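Local coordinates for CmeC (Campylobacter jejuni, PDB 4MT4), which probably serves as the outer-membrane exit channel of a multidrug efflux system, a trimer of the outer membrane factor family, at residues F64-M67 with E68-A71; E339-Q342 with N343-A347; L153-I156 with S157-Q161. All blocks are in the same frame, centred on the assembly; numbering follows the deposited sequence.

Interaction 1. Residues F64-M67 with E68-A71; sequences FIHM and EQAA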
ATOM      1  N   PHE B  64      -2.215  11.105  15.988  1.00 41.73           N
ATOM      2  CA  PHE B  64      -2.837  11.822  17.096  1.00 44.56           C
ATOM      3  C   PHE B  64      -4.259  12.229  16.726  1.00 51.73           C
ATOM      4  O   PHE B  64      -5.173  12.134  17.542  1.00 45.54           O
ATOM      5  CB  PHE B  64      -2.013  13.058  17.480  1.00 39.59           C
ATOM      6  CG  PHE B  64      -2.447  13.706  18.769  1.00 52.61           C
ATOM      7  CD1 PHE B  64      -3.409  14.702  18.768  1.00 50.53           C
ATOM      8  CD2 PHE B  64      -1.891  13.321  19.980  1.00 46.07           C
ATOM      9  CE1 PHE B  64      -3.811  15.300  19.946  1.00 42.58           C
ATOM     10  CE2 PHE B  64      -2.289  13.917  21.163  1.00 53.97           C
ATOM     11  CZ  PHE B  64      -3.251  14.909  21.145  1.00 46.91           C
ATOM     12  N   ILE B  65      -4.432  12.677  15.486  1.00 40.22           N
ATOM     13  CA  ILE B  65      -5.732  13.112  14.990  1.00 43.41           C
ATOM     14  C   ILE B  65      -6.691  11.932  14.870  1.00 41.09           C
ATOM     15  O   ILE B  65      -7.869  12.041  15.214  1.00 47.26           O
ATOM     16  CB  ILE B  65      -5.598  13.815  13.624  1.00 44.63           C
ATOM     17  CG1 ILE B  65      -4.754  15.084  13.764  1.00 42.23           C
ATOM     18  CG2 ILE B  65      -6.965  14.155  13.050  1.00 44.13           C
ATOM     19  CD1 ILE B  65      -4.405  15.729  12.445  1.00 40.21           C
ATOM     20  N   HIS B  66      -6.174  10.805  14.388  1.00 41.54           N
ATOM     21  CA  HIS B  66      -6.958   9.578  14.281  1.00 44.63           C
ATOM     22  C   HIS B  66      -7.509   9.166  15.643  1.00 48.79           C
ATOM     23  O   HIS B  66      -8.617   8.641  15.743  1.00 42.41           O
ATOM     24  CB  HIS B  66      -6.113   8.446  13.692  1.00 36.58           C
ATOM     25  CG  HIS B  66      -5.770   8.636  12.247  1.00 57.53           C
ATOM     26  ND1 HIS B  66      -6.549   9.383  11.389  1.00 60.88           N
ATOM     27  CD2 HIS B  66      -4.729   8.180  11.510  1.00 54.06           C
ATOM     28  CE1 HIS B  66      -6.004   9.376  10.185  1.00 67.43           C
ATOM     29  NE2 HIS B  66      -4.900   8.654  10.231  1.00 56.64           N
ATOM     30  N   MET B  67      -6.726   9.413  16.687  1.00 39.10           N
ATOM     31  CA  MET B  67      -7.140   9.129  18.056  1.00 42.57           C
ATOM     32  C   MET B  67      -8.260  10.070  18.494  1.00 41.96           C
ATOM     33  O   MET B  67      -9.220   9.648  19.141  1.00 42.79           O
ATOM     34  CB  MET B  67      -5.944   9.244  19.003  1.00 41.07           C
ATOM     35  CG  MET B  67      -6.273   9.025  20.471  1.00 44.40           C
ATOM     36  SD  MET B  67      -4.801   9.108  21.505  1.00 65.45           S
ATOM     37  CE  MET B  67      -4.153  10.713  21.058  1.00 56.49           C
ATOM     38  N   GLU B  68      -8.129  11.344  18.135  1.00 45.27           N
ATOM     39  CA  GLU B  68      -9.137  12.345  18.462  1.00 39.37           C
ATOM     40  C   GLU B  68     -10.433  12.086  17.701  1.00 44.58           C
ATOM     41  O   GLU B  68     -11.526  12.341  18.208  1.00 39.30           O
ATOM     42  CB  GLU B  68      -8.618  13.750  18.155  1.00 48.66           C
ATOM     43  CG  GLU B  68      -7.482  14.205  19.059  1.00 43.60           C
ATOM     44  CD  GLU B  68      -6.981  15.592  18.710  1.00 61.27           C
ATOM     45  OE1 GLU B  68      -6.586  15.808  17.544  1.00 50.22           O
ATOM     46  OE2 GLU B  68      -6.983  16.467  19.601  1.00 53.94           O
ATOM     47  N   GLN B  69     -10.303  11.579  16.479  1.00 36.35           N
ATOM     48  CA  GLN B  69     -11.459  11.222  15.666  1.00 35.70           C
ATOM     49  C   GLN B  69     -12.227  10.065  16.296  1.00 43.98           C
ATOM     50  O   GLN B  69     -13.458  10.050  16.293  1.00 40.29           O
ATOM     51  CB  GLN B  69     -11.025  10.855  14.246  1.00 26.55           C
ATOM     52  CG  GLN B  69     -10.532  12.034  13.421  1.00 39.87           C
ATOM     53  CD  GLN B  69      -9.829  11.608  12.147  1.00 49.98           C
ATOM     54  OE1 GLN B  69      -9.275  10.512  12.067  1.00 48.95           O
ATOM     55  NE2 GLN B  69      -9.852  12.475  11.142  1.00 39.37           N
ATOM     56  N   ALA B  70     -11.488   9.103  16.841  1.00 37.81           N
ATOM     57  CA  ALA B  70     -12.089   7.953  17.506  1.00 37.59           C
ATOM     58  C   ALA B  70     -12.807   8.384  18.778  1.00 37.70           C
ATOM     59  O   ALA B  70     -13.838   7.821  19.142  1.00 36.11           O
ATOM     60  CB  ALA B  70     -11.030   6.904  17.820  1.00 39.45           C
ATOM     61  N   ALA B  71     -12.253   9.387  19.448  1.00 38.49           N
ATOM     62  CA  ALA B  71     -12.862   9.932  20.655  1.00 40.22           C
ATOM     63  C   ALA B  71     -14.152  10.671  20.319  1.00 38.54           C
ATOM     64  O   ALA B  71     -15.102  10.675  21.103  1.00 40.29           O
ATOM     65  CB  ALA B  71     -11.892  10.856  21.371  1.00 27.61           C
TER

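Interaction 2. Residues E339-Q342 with N343-A347; sequences EIYQ and NVNLA. With SO4 (sulfate ion), chain M.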
ATOM      1  N   GLU B 339     -32.261 -12.262   5.367  1.00 39.01           N
ATOM      2  CA  GLU B 339     -31.677 -10.922   5.432  1.00 47.60           C
ATOM      3  C   GLU B 339     -30.963 -10.653   6.754  1.00 51.77           C
ATOM      4  O   GLU B 339     -29.820 -10.200   6.770  1.00 50.73           O
ATOM      5  CB  GLU B 339     -32.753  -9.857   5.214  1.00 50.60           C
ATOM      6  CG  GLU B 339     -32.239  -8.431   5.355  1.00 42.89           C
ATOM      7  CD  GLU B 339     -33.348  -7.398   5.337  1.00 55.30           C
ATOM      8  OE1 GLU B 339     -34.524  -7.785   5.168  1.00 55.86           O
ATOM      9  OE2 GLU B 339     -33.042  -6.197   5.492  1.00 66.47           O
ATOM     10  N   ILE B 340     -31.644 -10.936   7.858  1.00 46.81           N
ATOM     11  CA  ILE B 340     -31.092 -10.688   9.185  1.00 50.15           C
ATOM     12  C   ILE B 340     -30.059 -11.746   9.556  1.00 46.50           C
ATOM     13  O   ILE B 340     -29.023 -11.435  10.142  1.00 42.94           O
ATOM     14  CB  ILE B 340     -32.199 -10.655  10.251  1.00 42.67           C
ATOM     15  CG1 ILE B 340     -33.282  -9.652   9.854  1.00 50.62           C
ATOM     16  CG2 ILE B 340     -31.624 -10.307  11.615  1.00 35.66           C
ATOM     17  CD1 ILE B 340     -34.415  -9.568  10.840  1.00 47.64           C
ATOM     18  N   TYR B 341     -30.345 -12.996   9.204  1.00 39.37           N
ATOM     19  CA  TYR B 341     -29.441 -14.106   9.486  1.00 44.48           C
ATOM     20  C   TYR B 341     -28.087 -13.932   8.799  1.00 41.39           C
ATOM     21  O   TYR B 341     -27.048 -14.256   9.373  1.00 43.69           O
ATOM     22  CB  TYR B 341     -30.075 -15.433   9.059  1.00 41.25           C
ATOM     23  CG  TYR B 341     -29.098 -16.590   9.002  1.00 44.81           C
ATOM     24  CD1 TYR B 341     -28.624 -17.182  10.166  1.00 65.14           C
ATOM     25  CD2 TYR B 341     -28.653 -17.091   7.783  1.00 52.38           C
ATOM     26  CE1 TYR B 341     -27.731 -18.238  10.119  1.00 58.30           C
ATOM     27  CE2 TYR B 341     -27.760 -18.146   7.727  1.00 52.58           C
ATOM     28  CZ  TYR B 341     -27.303 -18.716   8.898  1.00 60.93           C
ATOM     29  OH  TYR B 341     -26.414 -19.767   8.850  1.00 74.43           O
ATOM     30  N   GLN B 342     -28.104 -13.417   7.573  1.00 37.41           N
ATOM     31  CA  GLN B 342     -26.875 -13.220   6.814  1.00 41.75           C
ATOM     32  C   GLN B 342     -26.129 -11.968   7.271  1.00 52.40           C
ATOM     33  O   GLN B 342     -24.915 -11.860   7.093  1.00 40.07           O
ATOM     34  CB  GLN B 342     -27.175 -13.139   5.314  1.00 40.08           C
ATOM     35  CG  GLN B 342     -27.661 -14.449   4.695  1.00 39.36           C
ATOM     36  CD  GLN B 342     -26.583 -15.517   4.642  1.00 44.81           C
ATOM     37  OE1 GLN B 342     -25.417 -15.257   4.939  1.00 40.83           O
ATOM     38  NE2 GLN B 342     -26.970 -16.728   4.260  1.00 39.35           N
ATOM     39  N   ASN B 343     -26.855 -11.023   7.859  1.00 49.47           N
ATOM     40  CA  ASN B 343     -26.225  -9.837   8.428  1.00 37.63           C
ATOM     41  C   ASN B 343     -25.435 -10.201   9.680  1.00 45.98           C
ATOM     42  O   ASN B 343     -24.364  -9.655   9.933  1.00 34.18           O
ATOM     43  CB  ASN B 343     -27.269  -8.767   8.750  1.00 47.21           C
ATOM     44  CG  ASN B 343     -27.236  -7.608   7.773  1.00 60.53           C
ATOM     45  OD1 ASN B 343     -26.316  -6.791   7.795  1.00 78.45           O
ATOM     46  ND2 ASN B 343     -28.244  -7.527   6.911  1.00 60.88           N
ATOM     47  N   VAL B 344     -25.978 -11.136  10.456  1.00 41.13           N
ATOM     48  CA  VAL B 344     -25.308 -11.648  11.644  1.00 48.42           C
ATOM     49  C   VAL B 344     -24.083 -12.459  11.241  1.00 41.09           C
ATOM     50  O   VAL B 344     -23.019 -12.341  11.850  1.00 42.36           O
ATOM     51  CB  VAL B 344     -26.255 -12.522  12.495  1.00 46.89           C
ATOM     52  CG1 VAL B 344     -25.496 -13.185  13.637  1.00 40.84           C
ATOM     53  CG2 VAL B 344     -27.401 -11.689  13.029  1.00 31.97           C
ATOM     54  N   ASN B 345     -24.245 -13.282  10.208  1.00 38.10           N
ATOM     55  CA  ASN B 345     -23.131 -14.026   9.634  1.00 46.46           C
ATOM     56  C   ASN B 345     -22.005 -13.094   9.199  1.00 42.92           C
ATOM     57  O   ASN B 345     -20.836 -13.338   9.497  1.00 45.56           O
ATOM     58  CB  ASN B 345     -23.596 -14.868   8.441  1.00 50.66           C
ATOM     59  CG  ASN B 345     -24.115 -16.234   8.854  1.00 65.10           C
ATOM     60  OD1 ASN B 345     -24.584 -16.422   9.977  1.00 65.66           O
ATOM     61  ND2 ASN B 345     -24.030 -17.197   7.943  1.00 83.92           N
ATOM     62  N   LEU B 346     -22.370 -12.024   8.499  1.00 35.85           N
ATOM     63  CA  LEU B 346     -21.403 -11.042   8.026  1.00 49.46           C
ATOM     64  C   LEU B 346     -20.653 -10.398   9.190  1.00 48.89           C
ATOM     65  O   LEU B 346     -19.448 -10.164   9.107  1.00 48.50           O
ATOM     66  CB  LEU B 346     -22.101  -9.969   7.185  1.00 38.85           C
ATOM     67  CG  LEU B 346     -21.210  -8.986   6.424  1.00 46.85           C
ATOM     68  CD1 LEU B 346     -20.226  -9.740   5.544  1.00 41.13           C
ATOM     69  CD2 LEU B 346     -22.051  -8.026   5.592  1.00 42.64           C
ATOM     70  N   ALA B 347     -21.373 -10.120  10.273  1.00 37.91           N
ATOM     71  CA  ALA B 347     -20.778  -9.521  11.463  1.00 45.80           C
ATOM     72  C   ALA B 347     -19.845 -10.500  12.166  1.00 46.13           C
ATOM     73  O   ALA B 347     -18.818 -10.108  12.724  1.00 50.04           O
ATOM     74  CB  ALA B 347     -21.865  -9.047  12.416  1.00 34.94           C
TER
HETATM   75  S   SO4 M 501     -34.115 -13.616   8.537  1.00 61.91           S
HETATM   76  O1  SO4 M 501     -35.319 -13.199   9.253  1.00 73.66           O
HETATM   77  O2  SO4 M 501     -34.410 -14.833   7.789  1.00 73.33           O
HETATM   78  O3  SO4 M 501     -33.694 -12.562   7.620  1.00 58.01           O
HETATM   79  O4  SO4 M 501     -33.033 -13.875   9.481  1.00 64.68           O

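Interaction 3. Residues L153-I156 with S157-Q161; sequences LSVI and SNTVQ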
ATOM      1  N   LEU B 153       6.485   4.999  18.575  1.00 47.42           N
ATOM      2  CA  LEU B 153       7.651   4.125  18.608  1.00 41.76           C
ATOM      3  C   LEU B 153       8.280   3.983  17.225  1.00 53.09           C
ATOM      4  O   LEU B 153       9.502   4.004  17.081  1.00 41.75           O
ATOM      5  CB  LEU B 153       7.266   2.748  19.152  1.00 40.59           C
ATOM      6  CG  LEU B 153       8.327   1.648  19.094  1.00 46.95           C
ATOM      7  CD1 LEU B 153       9.589   2.058  19.841  1.00 39.83           C
ATOM      8  CD2 LEU B 153       7.772   0.341  19.642  1.00 34.11           C
ATOM      9  N   SER B 154       7.431   3.845  16.213  1.00 47.57           N
ATOM     10  CA  SER B 154       7.882   3.702  14.832  1.00 33.47           C
ATOM     11  C   SER B 154       8.610   4.950  14.338  1.00 56.39           C
ATOM     12  O   SER B 154       9.672   4.856  13.725  1.00 42.66           O
ATOM     13  CB  SER B 154       6.694   3.398  13.918  1.00 40.36           C
ATOM     14  OG  SER B 154       7.068   3.438  12.551  1.00 53.50           O
ATOM     15  N   VAL B 155       8.028   6.114  14.608  1.00 45.35           N
ATOM     16  CA  VAL B 155       8.602   7.390  14.194  1.00 55.58           C
ATOM     17  C   VAL B 155       9.947   7.636  14.872  1.00 44.21           C
ATOM     18  O   VAL B 155      10.910   8.052  14.224  1.00 44.39           O
ATOM     19  CB  VAL B 155       7.641   8.559  14.505  1.00 41.24           C
ATOM     20  CG1 VAL B 155       8.366   9.891  14.435  1.00 43.00           C
ATOM     21  CG2 VAL B 155       6.462   8.539  13.546  1.00 47.13           C
ATOM     22  N   ILE B 156      10.009   7.367  16.172  1.00 42.81           N
ATOM     23  CA  ILE B 156      11.247   7.536  16.927  1.00 41.56           C
ATOM     24  C   ILE B 156      12.336   6.584  16.436  1.00 52.21           C
ATOM     25  O   ILE B 156      13.471   6.995  16.194  1.00 47.68           O
ATOM     26  CB  ILE B 156      11.029   7.308  18.440  1.00 47.56           C
ATOM     27  CG1 ILE B 156      10.103   8.380  19.017  1.00 35.08           C
ATOM     28  CG2 ILE B 156      12.355   7.311  19.181  1.00 43.40           C
ATOM     29  CD1 ILE B 156       9.838   8.218  20.503  1.00 38.91           C
ATOM     30  N   SER B 157      11.981   5.312  16.285  1.00 42.75           N
ATOM     31  CA  SER B 157      12.927   4.300  15.827  1.00 47.87           C
ATOM     32  C   SER B 157      13.468   4.618  14.438  1.00 51.77           C
ATOM     33  O   SER B 157      14.662   4.467  14.177  1.00 49.25           O
ATOM     34  CB  SER B 157      12.271   2.921  15.826  1.00 39.21           C
ATOM     35  OG  SER B 157      11.908   2.534  17.139  1.00 47.93           O
ATOM     36  N   ASN B 158      12.582   5.058  13.550  1.00 47.35           N
ATOM     37  CA  ASN B 158      12.977   5.425  12.196  1.00 49.64           C
ATOM     38  C   ASN B 158      13.896   6.638  12.185  1.00 47.55           C
ATOM     39  O   ASN B 158      14.832   6.706  11.391  1.00 48.80           O
ATOM     40  CB  ASN B 158      11.745   5.697  11.330  1.00 51.91           C
ATOM     41  CG  ASN B 158      11.002   4.429  10.955  1.00 55.98           C
ATOM     42  OD1 ASN B 158      11.553   3.331  11.021  1.00 63.00           O
ATOM     43  ND2 ASN B 158       9.745   4.577  10.552  1.00 55.97           N
ATOM     44  N   THR B 159      13.627   7.590  13.074  1.00 38.49           N
ATOM     45  CA  THR B 159      14.450   8.789  13.199  1.00 49.48           C
ATOM     46  C   THR B 159      15.853   8.449  13.700  1.00 49.32           C
ATOM     47  O   THR B 159      16.848   8.963  13.185  1.00 49.27           O
ATOM     48  CB  THR B 159      13.805   9.814  14.152  1.00 41.00           C
ATOM     49  OG1 THR B 159      12.553  10.251  13.610  1.00 51.82           O
ATOM     50  CG2 THR B 159      14.714  11.017  14.346  1.00 48.59           C
ATOM     51  N   VAL B 160      15.922   7.577  14.702  1.00 47.43           N
ATOM     52  CA  VAL B 160      17.202   7.160  15.271  1.00 41.03           C
ATOM     53  C   VAL B 160      18.040   6.392  14.254  1.00 53.31           C
ATOM     54  O   VAL B 160      19.236   6.645  14.099  1.00 49.36           O
ATOM     55  CB  VAL B 160      17.002   6.279  16.526  1.00 46.59           C
ATOM     56  CG1 VAL B 160      18.326   5.694  16.993  1.00 39.03           C
ATOM     57  CG2 VAL B 160      16.344   7.080  17.638  1.00 42.21           C
ATOM     58  N   GLN B 161      17.402   5.456  13.559  1.00 44.32           N
ATOM     59  CA  GLN B 161      18.095   4.620  12.586  1.00 43.81           C
ATOM     60  C   GLN B 161      18.473   5.397  11.328  1.00 49.19           C
ATOM     61  O   GLN B 161      19.433   5.049  10.642  1.00 52.32           O
ATOM     62  CB  GLN B 161      17.237   3.405  12.219  1.00 37.26           C
ATOM     63  CG  GLN B 161      17.119   2.367  13.331  1.00 39.08           C
ATOM     64  CD  GLN B 161      16.387   1.114  12.891  1.00 44.83           C
ATOM     65  OE1 GLN B 161      15.594   1.143  11.950  1.00 52.20           O
ATOM     66  NE2 GLN B 161      16.655   0.002  13.568  1.00 55.27           N
TER

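Interaction 1. Residues F64-M67 with E68-A71
Phe-64, Ile-65, His-66 and Met-67 each accept a hydrogen bond from the amide four residues on, in Glu-68, Gln-69, Ala-70 and Ala-71, so the two segments are successive turns of one regular alpha-helix, 58-79. This helix belongs to the alpha-helical part of an outer membrane factor, the trimeric TolC-like fold. One side-chain hydrogen bond joins the segments: His-66 ND1 donates to Gln-69 OE1 at 3.0 Å, and the N-H points almost straight at the oxygen (170°). The oxygen sits at the edge of the imidazole and in its plane, while the donor is tilted from the plane of the amide. The two side chains run alongside each other in the same direction, with ring and amide planes moderately inclined. Gln-69 uses both ends of its amide, because NE2 donates to Glu-353 of the second subunit. Bonds at both ends define which way round the amide sits, and probably help to position a residue of the subunit interface. NE2 also rests 3.8 Å from Ile-65 CG2, the branch that faces the glutamine, and Ile-65 itself packs on Val-356 of the second subunit. Around the helix from there, the carboxylate of Glu-68 meets the ring of Phe-64 at its CD1-CE1 side, the two planes 63° apart. Phe-64 carries its ring anti to the backbone N (chi1 -169°), and Glu-68 extends back toward it beyond CG. OE1 of Glu-68 forms a salt bridge with Arg-472, whose side chain also touches Phe-64; the C-terminal tail is thus tied to this helix. Met-67 is turned to helix 129-195, against Ser-144 and Glu-145. In the carboxylate-ring contact, Glu-68 OE2 approaches Phe-64 CE1 obliquely, at 3.4 Å.

Interaction 2. Residues E339-Q342 with N343-A347
Asn-343 grips Glu-339 O twice, in the first turns of the long helix 339-405 that follows strand 322-335 of the outer membrane factor fold. Its backbone N makes the helical bond at 3.3 Å, and its side-chain ND2 adds a second at 3.1 Å. The two donors come from opposite faces of the carbonyl plane, and ND2 stands above that plane rather than on a lone pair. The carboxylate of Glu-339 turns to Lys-84 of the third subunit in a salt bridge. Backbone amides at this end of the helix hold a sulfate, probably from the crystallisation liquor: Ile-340 N donates to its O3 at 2.6 Å, Tyr-341 N gives O4 a weak bond, and Gly-338 N joins them. Such a site suits an anion, since the helix start probably carries a partial positive charge. Further out, Asn-345 lies across the Tyr-341 ring, with amide and ring planes 57° apart. Val-344 packs on Phe-296 and Arg-293, while Leu-346 touches Gln-69 of the third subunit. Over one face of the tyrosine ring, offset toward the rim, Asn-345 OD1 comes within 3.6 Å of CE1 of Tyr-341.

Interaction 3. Residues L153-I156 with S157-Q161
Ser-157 and Thr-159 each return a hydroxyl to the helix backbone, to Leu-153 O and Val-155 O, the same carbonyls that their own amides already use. Leu-153 O therefore accepts two bonds, from Ser-157 N at 2.9 Å and Ser-157 OG at 2.8 Å. Val-155 O is gripped likewise by Thr-159 N at 3.0 Å and Thr-159 OG1 at 2.8 Å. In both pairs the amide and the hydroxyl reach the oxygen from opposite faces of the carbonyl plane, each tilted out of it. The torsion is the same in the two residues: with chi1 at -63°, the oxygen stands beside the backbone N and opposite the carbonyl carbon, which directs it back along the helix. Both side chains are buried, and these bonds use the hydroxyl protons within the helix. Leu-153 CD1 lies alongside Ser-157 OG, while Thr-159 packs on Val-49 and Ala-53 of helix 44-56. Ser-154 O and Ile-156 O have the ordinary partners, Asn-158 N and Val-160 N. Although Asn-158 ND2 comes within 3.2 Å of Ser-154 O, the angle is too poor for a hydrogen bond. The NE2 group of Gln-161 is satisfied across a helix interface, bonding to Asp-441 OD1 and Asn-437 O of helix 411-445. On the apolar side, Ile-156 CG2 meets Val-160 CG2 at 4.3 Å, and Val-160 continues to Val-50 and Val-440. Hydroxyls folded back onto carbonyls four residues earlier are a classic arrangement of Ser and Thr within alpha-helices, here in a long helix of the TolC-like periplasmic barrel.

How the interactions relate
Along the chain the order is interaction 1 on helix 58-79, interaction 3 on helix 129-195 and interaction 2 at the start of helix 339-405. Strands 84-96 and 109-124 separate the first two helices, and strands 299-310 and 322-335 precede the third. The centres of interactions 1 and 3 lie about 22 Å apart, those of interactions 1 and 2 about 30 Å, and those of interactions 2 and 3 about 43 Å; none touch. Met-67 of interaction 1 reaches helix 129-195 directly. Between subunits, interactions 1 and 2 belong to facing surfaces, with helix 58-79 against helix 339-405 of a neighbour, whereas interaction 3 packs within its own subunit, so two contacts bear on trimer assembly and the third on the packing of one subunit.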